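Local coordinates for tRNA dimethylallyltransferase (PDB 3D3Q), which probably catalyses transfer of a dimethylallyl group from dimethylallyl diphosphate to adenosine 37 of tRNAs that read codons beginning with uridine, at residues K129-K132 / L133-E137; L138-N142 / N143-H147; R171-E174 / Y175-T179; E208-Y211 / L212-K216; K295-S299 / L300-L304. All blocks are in the same frame, centred on the assembly; numbering follows the deposited sequence.

Contact 1. Residues K129-K132 / L133-E137; sequences KQVK and LKLKE
K136 N donates to K132 O at 2.8 Å. The bond is nearly straight, with an angle of 169° at the hydrogen, and the donor arrives almost along the C=O axis. Two residues earlier, K134 N meets Q130 O, also at 2.8 Å. Here the donor is tilted 26° from the carbonyl plane. Between these two, L135 N binds V131 O at 2.9 Å through a more bent bond. Each bond links a carbonyl to the amide four residues on, the ladder of an alpha helix. This is the last part of helix 125-136; E137 already belongs to the loop that follows. Side chains four residues apart lie alongside one another. V131 CG1 touches L135 CD1 at 3.8 Å. The V131 branch is turned beside its own carbonyl carbon (chi1 172°), which sends it forward to L135. V131 also packs on L177 and K178, and L135 on E174, so this edge of the helix rests on helix 166-179. Q130 and K134 run side by side. The Q130 chain bends at chi2, and its OE1 comes to 3.5 Å from K134 CB, a van der Waals contact. On the exposed flank, K129 CG lies 3.5 Å from L133 CD1. K129 bends at its last torsion, and its NZ ends 3.5 Å from L133 CD1.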
# COMPACT_ATOMS: atom_id res chain seq x y z
N LYS A 129 8.29 -19.27 7.89
CA LYS A 129 9.56 -19.91 8.22
C LYS A 129 9.82 -21.08 7.28
O LYS A 129 10.91 -21.23 6.73
CB LYS A 129 9.54 -20.41 9.68
CG LYS A 129 10.93 -20.63 10.29
CD LYS A 129 10.88 -20.92 11.80
CE LYS A 129 12.20 -20.56 12.51
NZ LYS A 129 13.43 -21.25 11.99
N GLN A 130 8.79 -21.91 7.12
CA GLN A 130 8.85 -23.08 6.25
C GLN A 130 9.24 -22.64 4.84
O GLN A 130 10.20 -23.14 4.27
CB GLN A 130 7.48 -23.79 6.23
CG GLN A 130 7.44 -25.20 5.59
CD GLN A 130 7.34 -25.20 4.06
OE1 GLN A 130 8.34 -25.02 3.35
NE2 GLN A 130 6.13 -25.40 3.55
N VAL A 131 8.48 -21.70 4.29
CA VAL A 131 8.71 -21.19 2.95
C VAL A 131 10.06 -20.51 2.79
O VAL A 131 10.78 -20.75 1.81
CB VAL A 131 7.60 -20.19 2.54
CG1 VAL A 131 7.95 -19.52 1.21
CG2 VAL A 131 6.27 -20.93 2.43
N LYS A 132 10.40 -19.65 3.75
CA LYS A 132 11.66 -18.92 3.70
C LYS A 132 12.79 -19.92 3.86
O LYS A 132 13.73 -19.93 3.07
CB LYS A 132 11.71 -17.87 4.81
CG LYS A 132 12.64 -16.69 4.52
CD LYS A 132 12.13 -15.82 3.36
CE LYS A 132 13.07 -14.65 3.05
NZ LYS A 132 12.54 -13.68 2.04
N LEU A 133 12.70 -20.76 4.88
CA LEU A 133 13.74 -21.75 5.11
C LEU A 133 13.94 -22.65 3.92
O LEU A 133 15.08 -22.92 3.54
CB LEU A 133 13.41 -22.61 6.32
CG LEU A 133 13.82 -21.93 7.62
CD1 LEU A 133 13.28 -22.75 8.78
CD2 LEU A 133 15.35 -21.79 7.69
N LYS A 134 12.84 -23.10 3.34
CA LYS A 134 12.87 -23.99 2.18
C LYS A 134 13.44 -23.29 0.96
O LYS A 134 14.11 -23.91 0.13
CB LYS A 134 11.45 -24.49 1.88
CG LYS A 134 11.37 -25.87 1.24
CD LYS A 134 11.70 -25.86 -0.24
CE LYS A 134 11.84 -27.29 -0.76
NZ LYS A 134 13.01 -27.97 -0.13
N LEU A 135 13.18 -21.98 0.86
CA LEU A 135 13.67 -21.17 -0.25
C LEU A 135 15.18 -21.01 -0.10
O LEU A 135 15.94 -21.19 -1.05
CB LEU A 135 12.98 -19.80 -0.26
CG LEU A 135 11.57 -19.70 -0.86
CD1 LEU A 135 11.04 -18.28 -0.68
CD2 LEU A 135 11.60 -20.06 -2.34
N LYS A 136 15.61 -20.67 1.11
CA LYS A 136 17.03 -20.51 1.37
C LYS A 136 17.73 -21.85 1.12
O LYS A 136 18.92 -21.90 0.85
CB LYS A 136 17.25 -20.01 2.80
CG LYS A 136 18.71 -19.72 3.15
CD LYS A 136 18.83 -18.75 4.33
CE LYS A 136 18.47 -17.32 3.92
NZ LYS A 136 18.62 -16.35 5.05
N GLU A 137 16.98 -22.94 1.21
CA GLU A 137 17.54 -24.27 0.96
C GLU A 137 17.47 -24.56 -0.53
O GLU A 137 17.82 -25.65 -0.99
CB GLU A 137 16.78 -25.35 1.75
CG GLU A 137 17.00 -25.27 3.28
CD GLU A 137 16.13 -26.21 4.10
OE1 GLU A 137 16.37 -26.32 5.33
OE2 GLU A 137 15.20 -26.84 3.52

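Contact 2. Residues L138-N142 / N143-H147; sequences LEHLN and NNKLH
The loop 138-142 runs directly into helix 143-153, and the backbone folds back enough to bring the CA atoms of L141 and L146 to 5.5 Å. N142 is the N-cap of this helix. Its O accepts from L146 N at 3.1 Å, an i to i+4 bond with an angle of 157° at the hydrogen. Its side chain accepts from K145 N through OD1, the capping bond. The modelled length of that bond is too short to be trusted. A chi1 of 58° sets the N142 amide between its own backbone N and carbonyl carbon, turned toward the K145 amide. L141 wedges in beside the first turn: its CD2 lies 3.5 Å from L146 CA. The K145 chain is extended and crosses L141 at about a right angle, with K145 CD 3.8 Å from L141 CG. L138 and L146 also cross nearly at a right angle, CD1 to CD1 at 4.0 Å. Both pack on I173 of helix 166-179, and L141 O takes a hydrogen bond from R166 of the same helix. On the outer side, K145 NZ comes to the edge of the H140 ring, near its plane and 3.7 Å from H140 NE2.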
# COMPACT_ATOMS: atom_id res chain seq x y z
N LEU A 138 16.99 -23.58 -1.30
CA LEU A 138 16.90 -23.74 -2.74
C LEU A 138 17.91 -22.86 -3.44
O LEU A 138 18.04 -22.91 -4.66
CB LEU A 138 15.50 -23.40 -3.26
CG LEU A 138 14.36 -24.35 -2.90
CD1 LEU A 138 13.10 -23.82 -3.55
CD2 LEU A 138 14.66 -25.77 -3.36
N GLU A 139 18.62 -22.06 -2.65
CA GLU A 139 19.64 -21.16 -3.19
C GLU A 139 20.76 -22.02 -3.78
O GLU A 139 21.45 -21.60 -4.71
CB GLU A 139 20.21 -20.25 -2.10
CG GLU A 139 19.24 -19.17 -1.57
CD GLU A 139 19.87 -18.28 -0.49
OE1 GLU A 139 20.27 -18.81 0.57
OE2 GLU A 139 19.97 -17.04 -0.70
N HIS A 140 20.93 -23.22 -3.25
CA HIS A 140 21.95 -24.12 -3.76
C HIS A 140 21.68 -24.47 -5.22
O HIS A 140 22.53 -24.27 -6.09
CB HIS A 140 22.00 -25.40 -2.93
CG HIS A 140 22.20 -26.64 -3.75
ND1 HIS A 140 23.31 -26.84 -4.54
CD2 HIS A 140 21.39 -27.70 -3.97
CE1 HIS A 140 23.19 -27.97 -5.21
NE2 HIS A 140 22.03 -28.52 -4.88
N LEU A 141 20.48 -24.98 -5.49
CA LEU A 141 20.08 -25.38 -6.83
C LEU A 141 20.49 -24.42 -7.91
O LEU A 141 20.33 -23.20 -7.79
CB LEU A 141 18.55 -25.57 -6.90
CG LEU A 141 17.88 -26.90 -6.55
CD1 LEU A 141 18.11 -27.27 -5.08
CD2 LEU A 141 16.40 -26.77 -6.85
N ASN A 142 21.03 -24.97 -8.99
CA ASN A 142 21.45 -24.14 -10.11
C ASN A 142 20.22 -23.56 -10.78
O ASN A 142 19.09 -23.81 -10.36
CB ASN A 142 22.22 -24.99 -11.11
CG ASN A 142 21.41 -26.15 -11.61
OD1 ASN A 142 20.47 -25.97 -12.38
ND2 ASN A 142 21.77 -27.35 -11.17
N ASN A 143 20.45 -22.78 -11.83
CA ASN A 143 19.34 -22.17 -12.54
C ASN A 143 18.35 -23.16 -13.13
O ASN A 143 17.14 -22.97 -13.03
CB ASN A 143 19.88 -21.27 -13.65
CG ASN A 143 19.68 -19.81 -13.35
OD1 ASN A 143 20.24 -18.95 -14.02
ND2 ASN A 143 18.87 -19.51 -12.33
N ASN A 144 18.86 -24.23 -13.75
CA ASN A 144 18.00 -25.24 -14.35
C ASN A 144 17.39 -26.22 -13.35
O ASN A 144 16.23 -26.61 -13.49
CB ASN A 144 18.75 -26.02 -15.45
CG ASN A 144 18.54 -25.43 -16.85
OD1 ASN A 144 17.44 -25.47 -17.41
ND2 ASN A 144 19.62 -24.89 -17.43
N LYS A 145 18.15 -26.61 -12.34
CA LYS A 145 17.61 -27.55 -11.36
C LYS A 145 16.42 -26.92 -10.65
O LYS A 145 15.43 -27.59 -10.37
CB LYS A 145 18.69 -27.97 -10.36
CG LYS A 145 18.42 -29.30 -9.67
CD LYS A 145 19.51 -29.62 -8.63
CE LYS A 145 19.28 -30.96 -7.91
NZ LYS A 145 20.22 -31.11 -6.76
N LEU A 146 16.52 -25.63 -10.37
CA LEU A 146 15.44 -24.90 -9.69
C LEU A 146 14.24 -24.74 -10.61
O LEU A 146 13.10 -24.64 -10.15
CB LEU A 146 15.92 -23.51 -9.26
CG LEU A 146 14.85 -22.61 -8.64
CD1 LEU A 146 14.52 -23.12 -7.26
CD2 LEU A 146 15.35 -21.17 -8.57
N HIS A 147 14.50 -24.70 -11.92
CA HIS A 147 13.46 -24.57 -12.93
C HIS A 147 12.68 -25.87 -13.03
O HIS A 147 11.46 -25.86 -13.15
CB HIS A 147 14.08 -24.24 -14.29
CG HIS A 147 13.08 -23.88 -15.35
ND1 HIS A 147 12.25 -22.78 -15.25
CD2 HIS A 147 12.80 -24.45 -16.54
CE1 HIS A 147 11.51 -22.68 -16.34
NE2 HIS A 147 11.82 -23.69 -17.14

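Contact 3. Residues R171-E174 / Y175-T179; sequences RAIE and YYLKT
R171 NH1 comes to the edge of the Y175 ring, near the ring plane. The approach is mutual: Y175 CD1 lies at the guanidinium edge, in the guanidinium plane. The two planes are 73° apart, and the groups meet at their edges. The nearest touch is R171 NH1 to Y175 CB, 3.3 Å, met obliquely. One face of the ring carries the T179 methyl near its rim, though the modelled place of that methyl is doubtful. The R171 chain bends at chi2 and chi3, which brings its guanidinium round to E174 and Y175, further along the helix. There R171 NH2 makes a salt bridge to E174 OE2 at 3.2 Å. The other oxygen, E174 OE1, binds K178 NZ at 3.2 Å. NZ meets it on the anti side, 18° out of the carboxylate plane. E174 and K178 lie side by side, both extended beyond CG. On another flank I173 CG2 touches L177 CD2 at 3.7 Å, and both side chains pack on Y149 of helix 143-153. Backbone bonds such as Y176 N to A172 O, 3.1 Å, run through this end of helix 166-179. R171 lies in a region that, by similarity, contacts the substrate tRNA. Both carboxylate oxygens of E174 are held by cations in one salt-bridge network, which probably keeps E174 ionised.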
# COMPACT_ATOMS: atom_id res chain seq x y z
N ARG A 171 9.72 -16.30 -7.42
CA ARG A 171 8.44 -15.71 -7.11
C ARG A 171 7.32 -16.73 -7.29
O ARG A 171 6.38 -16.79 -6.50
CB ARG A 171 8.20 -14.52 -8.01
CG ARG A 171 8.02 -13.24 -7.25
CD ARG A 171 6.60 -12.73 -7.40
NE ARG A 171 5.57 -13.59 -6.79
CZ ARG A 171 5.46 -13.82 -5.48
NH1 ARG A 171 4.48 -14.60 -5.04
NH2 ARG A 171 6.33 -13.30 -4.62
N ALA A 172 7.42 -17.54 -8.34
CA ALA A 172 6.43 -18.56 -8.59
C ALA A 172 6.56 -19.66 -7.54
O ALA A 172 5.59 -20.04 -6.89
CB ALA A 172 6.62 -19.14 -9.99
N ILE A 173 7.77 -20.17 -7.35
CA ILE A 173 8.01 -21.20 -6.34
C ILE A 173 7.64 -20.69 -4.95
O ILE A 173 7.09 -21.42 -4.13
CB ILE A 173 9.48 -21.63 -6.37
CG1 ILE A 173 9.77 -22.29 -7.71
CG2 ILE A 173 9.77 -22.58 -5.22
CD1 ILE A 173 11.23 -22.46 -7.98
N GLU A 174 7.94 -19.42 -4.70
CA GLU A 174 7.62 -18.79 -3.43
C GLU A 174 6.11 -18.75 -3.17
O GLU A 174 5.64 -19.08 -2.07
CB GLU A 174 8.18 -17.38 -3.41
CG GLU A 174 7.92 -16.61 -2.14
CD GLU A 174 8.38 -15.16 -2.22
OE1 GLU A 174 8.22 -14.46 -1.19
OE2 GLU A 174 8.89 -14.74 -3.30
N TYR A 175 5.35 -18.32 -4.18
CA TYR A 175 3.89 -18.22 -4.10
C TYR A 175 3.21 -19.56 -3.81
O TYR A 175 2.35 -19.65 -2.94
CB TYR A 175 3.36 -17.66 -5.42
CG TYR A 175 1.86 -17.60 -5.48
CD1 TYR A 175 1.16 -16.55 -4.90
CD2 TYR A 175 1.14 -18.60 -6.11
CE1 TYR A 175 -0.22 -16.49 -4.94
CE2 TYR A 175 -0.23 -18.56 -6.16
CZ TYR A 175 -0.92 -17.51 -5.58
OH TYR A 175 -2.30 -17.49 -5.66
N TYR A 176 3.61 -20.58 -4.57
CA TYR A 176 3.11 -21.94 -4.43
C TYR A 176 3.32 -22.44 -3.00
O TYR A 176 2.37 -22.77 -2.31
CB TYR A 176 3.85 -22.87 -5.39
CG TYR A 176 3.49 -24.32 -5.18
CD1 TYR A 176 2.17 -24.74 -5.26
CD2 TYR A 176 4.46 -25.28 -4.88
CE1 TYR A 176 1.81 -26.06 -5.03
CE2 TYR A 176 4.11 -26.61 -4.64
CZ TYR A 176 2.78 -26.99 -4.72
OH TYR A 176 2.39 -28.30 -4.51
N LEU A 177 4.58 -22.49 -2.59
CA LEU A 177 4.95 -22.96 -1.26
C LEU A 177 4.13 -22.34 -0.13
O LEU A 177 3.91 -22.98 0.89
CB LEU A 177 6.44 -22.72 -0.99
CG LEU A 177 7.43 -23.90 -0.98
CD1 LEU A 177 6.77 -25.17 -0.41
CD2 LEU A 177 7.93 -24.16 -2.38
N LYS A 178 3.67 -21.10 -0.30
CA LYS A 178 2.88 -20.42 0.71
C LYS A 178 1.39 -20.77 0.61
O LYS A 178 0.80 -21.35 1.53
CB LYS A 178 3.05 -18.91 0.62
CG LYS A 178 4.38 -18.39 1.12
CD LYS A 178 4.53 -16.88 0.95
CE LYS A 178 5.86 -16.41 1.52
NZ LYS A 178 6.12 -14.99 1.19
N THR A 179 0.78 -20.40 -0.51
CA THR A 179 -0.64 -20.65 -0.74
C THR A 179 -0.93 -22.08 -1.19
O THR A 179 -2.09 -22.50 -1.22
CB THR A 179 -1.19 -19.72 -1.80
OG1 THR A 179 -2.58 -19.99 -1.98
CG2 THR A 179 -0.47 -19.96 -3.11

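Contact 4. Residues E208-Y211 / L212-K216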
# COMPACT_ATOMS: atom_id res chain seq x y z
N GLU A 208 14.32 -3.29 9.25
CA GLU A 208 15.08 -2.50 10.22
C GLU A 208 14.73 -1.02 10.07
O GLU A 208 14.24 -0.39 11.01
CB GLU A 208 16.59 -2.68 10.01
CG GLU A 208 17.17 -4.08 10.24
CD GLU A 208 17.16 -4.97 8.99
OE1 GLU A 208 16.18 -5.72 8.81
OE2 GLU A 208 18.12 -4.90 8.18
N THR A 209 15.00 -0.47 8.88
CA THR A 209 14.74 0.94 8.61
C THR A 209 13.25 1.26 8.78
O THR A 209 12.89 2.29 9.35
CB THR A 209 15.19 1.35 7.18
OG1 THR A 209 16.57 1.00 6.98
CG2 THR A 209 15.04 2.85 6.97
N LEU A 210 12.40 0.38 8.28
CA LEU A 210 10.97 0.57 8.38
C LEU A 210 10.56 0.82 9.83
O LEU A 210 10.02 1.87 10.16
CB LEU A 210 10.24 -0.68 7.85
CG LEU A 210 8.71 -0.75 8.01
CD1 LEU A 210 8.09 0.35 7.18
CD2 LEU A 210 8.17 -2.11 7.57
N TYR A 211 10.82 -0.16 10.69
CA TYR A 211 10.47 -0.08 12.10
C TYR A 211 11.05 1.14 12.80
O TYR A 211 10.41 1.73 13.68
CB TYR A 211 10.89 -1.36 12.83
CG TYR A 211 9.97 -2.55 12.60
CD1 TYR A 211 10.02 -3.67 13.42
CD2 TYR A 211 9.03 -2.53 11.57
CE1 TYR A 211 9.16 -4.75 13.22
CE2 TYR A 211 8.16 -3.60 11.37
CZ TYR A 211 8.23 -4.71 12.20
OH TYR A 211 7.36 -5.76 12.00
N LEU A 212 12.25 1.53 12.41
CA LEU A 212 12.88 2.68 13.02
C LEU A 212 12.15 3.97 12.63
O LEU A 212 11.89 4.82 13.48
CB LEU A 212 14.34 2.73 12.60
CG LEU A 212 15.17 3.79 13.30
CD1 LEU A 212 15.15 3.54 14.81
CD2 LEU A 212 16.59 3.73 12.76
N ARG A 213 11.82 4.10 11.35
CA ARG A 213 11.14 5.28 10.85
C ARG A 213 9.75 5.41 11.45
O ARG A 213 9.32 6.52 11.79
CB ARG A 213 11.03 5.25 9.33
CG ARG A 213 12.37 5.14 8.65
CD ARG A 213 12.28 5.58 7.21
NE ARG A 213 12.08 6.97 7.03
CZ ARG A 213 11.24 7.65 6.25
NH1 ARG A 213 11.37 8.96 6.35
NH2 ARG A 213 10.31 7.14 5.46
N ILE A 214 9.05 4.29 11.58
CA ILE A 214 7.72 4.31 12.16
C ILE A 214 7.82 4.83 13.59
O ILE A 214 7.10 5.75 13.97
CB ILE A 214 7.07 2.91 12.14
CG1 ILE A 214 6.88 2.45 10.69
CG2 ILE A 214 5.73 2.94 12.87
CD1 ILE A 214 6.38 1.04 10.54
N ASN A 215 8.71 4.27 14.40
CA ASN A 215 8.82 4.78 15.75
C ASN A 215 9.04 6.28 15.73
O ASN A 215 8.50 7.01 16.55
CB ASN A 215 9.96 4.12 16.51
CG ASN A 215 9.73 2.65 16.70
OD1 ASN A 215 8.61 2.22 16.99
ND2 ASN A 215 10.78 1.86 16.54
N LYS A 216 9.83 6.74 14.77
CA LYS A 216 10.12 8.15 14.67
C LYS A 216 8.93 8.98 14.18
O LYS A 216 8.82 10.15 14.52
CB LYS A 216 11.33 8.38 13.76
CG LYS A 216 11.78 9.83 13.71
CD LYS A 216 13.31 9.97 13.60
CE LYS A 216 13.75 11.44 13.65
NZ LYS A 216 15.22 11.59 13.66
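Backbone bonds tie E208-Y211 to L212-K216 as successive turns of helix 207-224. L212 N binds E208 O at 3.1 Å, R213 N binds T209 O at 2.9 Å and I214 N binds L210 O at 3.0 Å. N215 N closes the set on Y211 O with a straight bond, 171° at the hydrogen. Apolar contacts follow the same four-residue spacing. L210 CD1 meets I214 CD1 at 3.8 Å, the two side chains pointing the same way. I214 also packs on S273 and A277 of helix 262-286. T209 CG2 lies alongside the R213 chain, 3.9 Å from CD. With chi1 at -54°, T209 has its methyl beside the carbonyl carbon, facing R213, and OG1 beside its own backbone N. The polar ends of T209, R213 and N215 have partners outside the two segments. T209 OG1 is hydrogen-bonded to E296, a bond modelled very short, and N215 OD1 to R274 of helix 262-286. R213 NH2 makes a weak hydrogen bond to A17 O. L210 in turn touches P15. Both P15 and A17 belong to the predicted ATP-binding loop, which is consistent with this helix flanking a P-loop (Walker A) in a P-loop NTPase-like fold.

Contact 5. Residues K295-S299 / L300-L304; sequences KERMS and LQMML
An N-cap opens helix 300-314, the helix that follows the edge strand 291-294 of the parallel sheet. S299 is the capping residue. Its OG accepts from M302 N at 3.2 Å, with an angle of 157° at the hydrogen. A chi1 of 62° holds OG between the backbone N and the carbonyl carbon, turned toward the first helical turn. The S299 backbone O accepts from M303 N at 2.8 Å. That donor lies almost straight out from the carbonyl, the C=O...N angle being 177°. M302, a selenomethionine, folds back over the cap. Its CG lies 3.3 Å from S299 OG, and its selenium sits close by. A bend at chi3 of M302 then carries CE back to the loop, 3.3 Å from R297 O. The same methyl lies 3.5 Å from R297 NH1, the two side chains crossing at about a right angle. M298, also selenomethionine, packs on M302 and M303: its CG is 4.0 Å from M302 CE, and its CB is 4.0 Å from M303 CG. M303 is buried and packs on L23, I203 and L293, its side chain about 5 Å from G19 of the predicted ATP-binding loop. M302 is exposed and touches a crystal neighbour, as R297 does, so their arrangement may partly reflect the lattice. The serine satisfies two amides of the first turn, one with its side chain and one with its backbone. These two bonds fix the start of the helix.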
# COMPACT_ATOMS: atom_id res chain seq x y z
N LYS A 295 13.55 2.22 -1.30
CA LYS A 295 13.79 3.53 -0.73
C LYS A 295 15.16 3.66 -0.07
O LYS A 295 15.67 4.77 0.12
CB LYS A 295 12.72 3.84 0.30
CG LYS A 295 12.76 5.23 0.84
CD LYS A 295 12.37 5.25 2.30
CE LYS A 295 11.42 6.39 2.58
NZ LYS A 295 11.79 7.63 1.87
N GLU A 296 15.77 2.54 0.28
CA GLU A 296 17.09 2.57 0.91
C GLU A 296 18.23 2.65 -0.10
O GLU A 296 19.39 2.45 0.26
CB GLU A 296 17.27 1.31 1.77
CG GLU A 296 16.43 1.30 3.03
CD GLU A 296 16.50 -0.02 3.77
OE1 GLU A 296 15.98 -0.11 4.90
OE2 GLU A 296 17.08 -0.98 3.21
N ARG A 297 17.89 2.98 -1.34
CA ARG A 297 18.88 3.05 -2.41
C ARG A 297 18.51 4.10 -3.46
O ARG A 297 19.32 4.46 -4.31
CB ARG A 297 19.00 1.65 -3.03
CG ARG A 297 19.79 1.55 -4.31
CD ARG A 297 18.87 1.73 -5.49
NE ARG A 297 19.41 1.16 -6.68
CZ ARG A 297 19.56 1.63 -7.92
NH1 ARG A 297 19.23 2.85 -8.34
NH2 ARG A 297 20.09 0.76 -8.76
N MSE A 298 17.29 4.60 -3.38
CA MSE A 298 16.84 5.60 -4.32
C MSE A 298 16.27 6.81 -3.61
O MSE A 298 15.82 6.72 -2.47
CB MSE A 298 15.77 5.02 -5.23
CG MSE A 298 16.27 3.99 -6.21
SE MSE A 298 14.82 3.28 -7.28
CE MSE A 298 14.78 1.46 -6.55
N SER A 299 16.26 7.93 -4.31
CA SER A 299 15.76 9.16 -3.75
C SER A 299 14.51 9.62 -4.46
O SER A 299 14.18 9.10 -5.51
CB SER A 299 16.82 10.24 -3.90
OG SER A 299 17.08 10.46 -5.27
N LEU A 300 13.83 10.61 -3.90
CA LEU A 300 12.61 11.13 -4.50
C LEU A 300 12.81 11.37 -5.99
O LEU A 300 11.95 11.01 -6.79
CB LEU A 300 12.18 12.41 -3.81
CG LEU A 300 10.88 13.05 -4.33
CD1 LEU A 300 9.74 12.05 -4.27
CD2 LEU A 300 10.55 14.30 -3.51
N GLN A 301 13.93 11.97 -6.36
CA GLN A 301 14.23 12.26 -7.76
C GLN A 301 14.57 11.00 -8.54
O GLN A 301 14.21 10.86 -9.71
CB GLN A 301 15.39 13.22 -7.88
CG GLN A 301 15.69 13.63 -9.31
CD GLN A 301 14.67 14.61 -9.85
OE1 GLN A 301 13.48 14.33 -9.85
NE2 GLN A 301 15.14 15.77 -10.30
N MSE A 302 15.32 10.10 -7.92
CA MSE A 302 15.68 8.87 -8.60
C MSE A 302 14.46 8.01 -8.88
O MSE A 302 14.39 7.35 -9.91
CB MSE A 302 16.69 8.08 -7.77
CG MSE A 302 18.07 8.66 -7.82
SE MSE A 302 19.15 7.94 -6.41
CE MSE A 302 19.48 6.17 -7.11
N MSE A 303 13.51 8.00 -7.96
CA MSE A 303 12.30 7.23 -8.16
C MSE A 303 11.51 7.83 -9.31
O MSE A 303 11.04 7.11 -10.18
CB MSE A 303 11.45 7.24 -6.89
CG MSE A 303 12.13 6.65 -5.67
SE MSE A 303 10.88 6.39 -4.18
CE MSE A 303 11.59 7.70 -2.93
N LEU A 304 11.38 9.16 -9.32
CA LEU A 304 10.64 9.84 -10.38
C LEU A 304 11.21 9.51 -11.74
O LEU A 304 10.52 9.64 -12.75
CB LEU A 304 10.65 11.36 -10.16
CG LEU A 304 9.93 12.25 -11.18
CD1 LEU A 304 8.47 11.88 -11.28
CD2 LEU A 304 10.07 13.69 -10.77

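Contacts 1 to 5 follow one another along the chain. Contacts 1, 2 and 3 form one cluster. Contact 1 ends helix 125-136, contact 2 starts helix 143-153, and contact 3 lies on helix 166-179, which packs against both. Centres of contacts 1 and 3 are 11 Å apart, and those of contacts 2 and 3 are 15 Å apart. Contacts 4 and 5 form a second pair, 18 Å between centres, touching through R213 and K295 as well as T209 and E296. They sit by the parallel sheet and the predicted P-loop. Contacts 1 to 3 lie away from that loop, and R171 of contact 3 belongs to a region thought to contact tRNA.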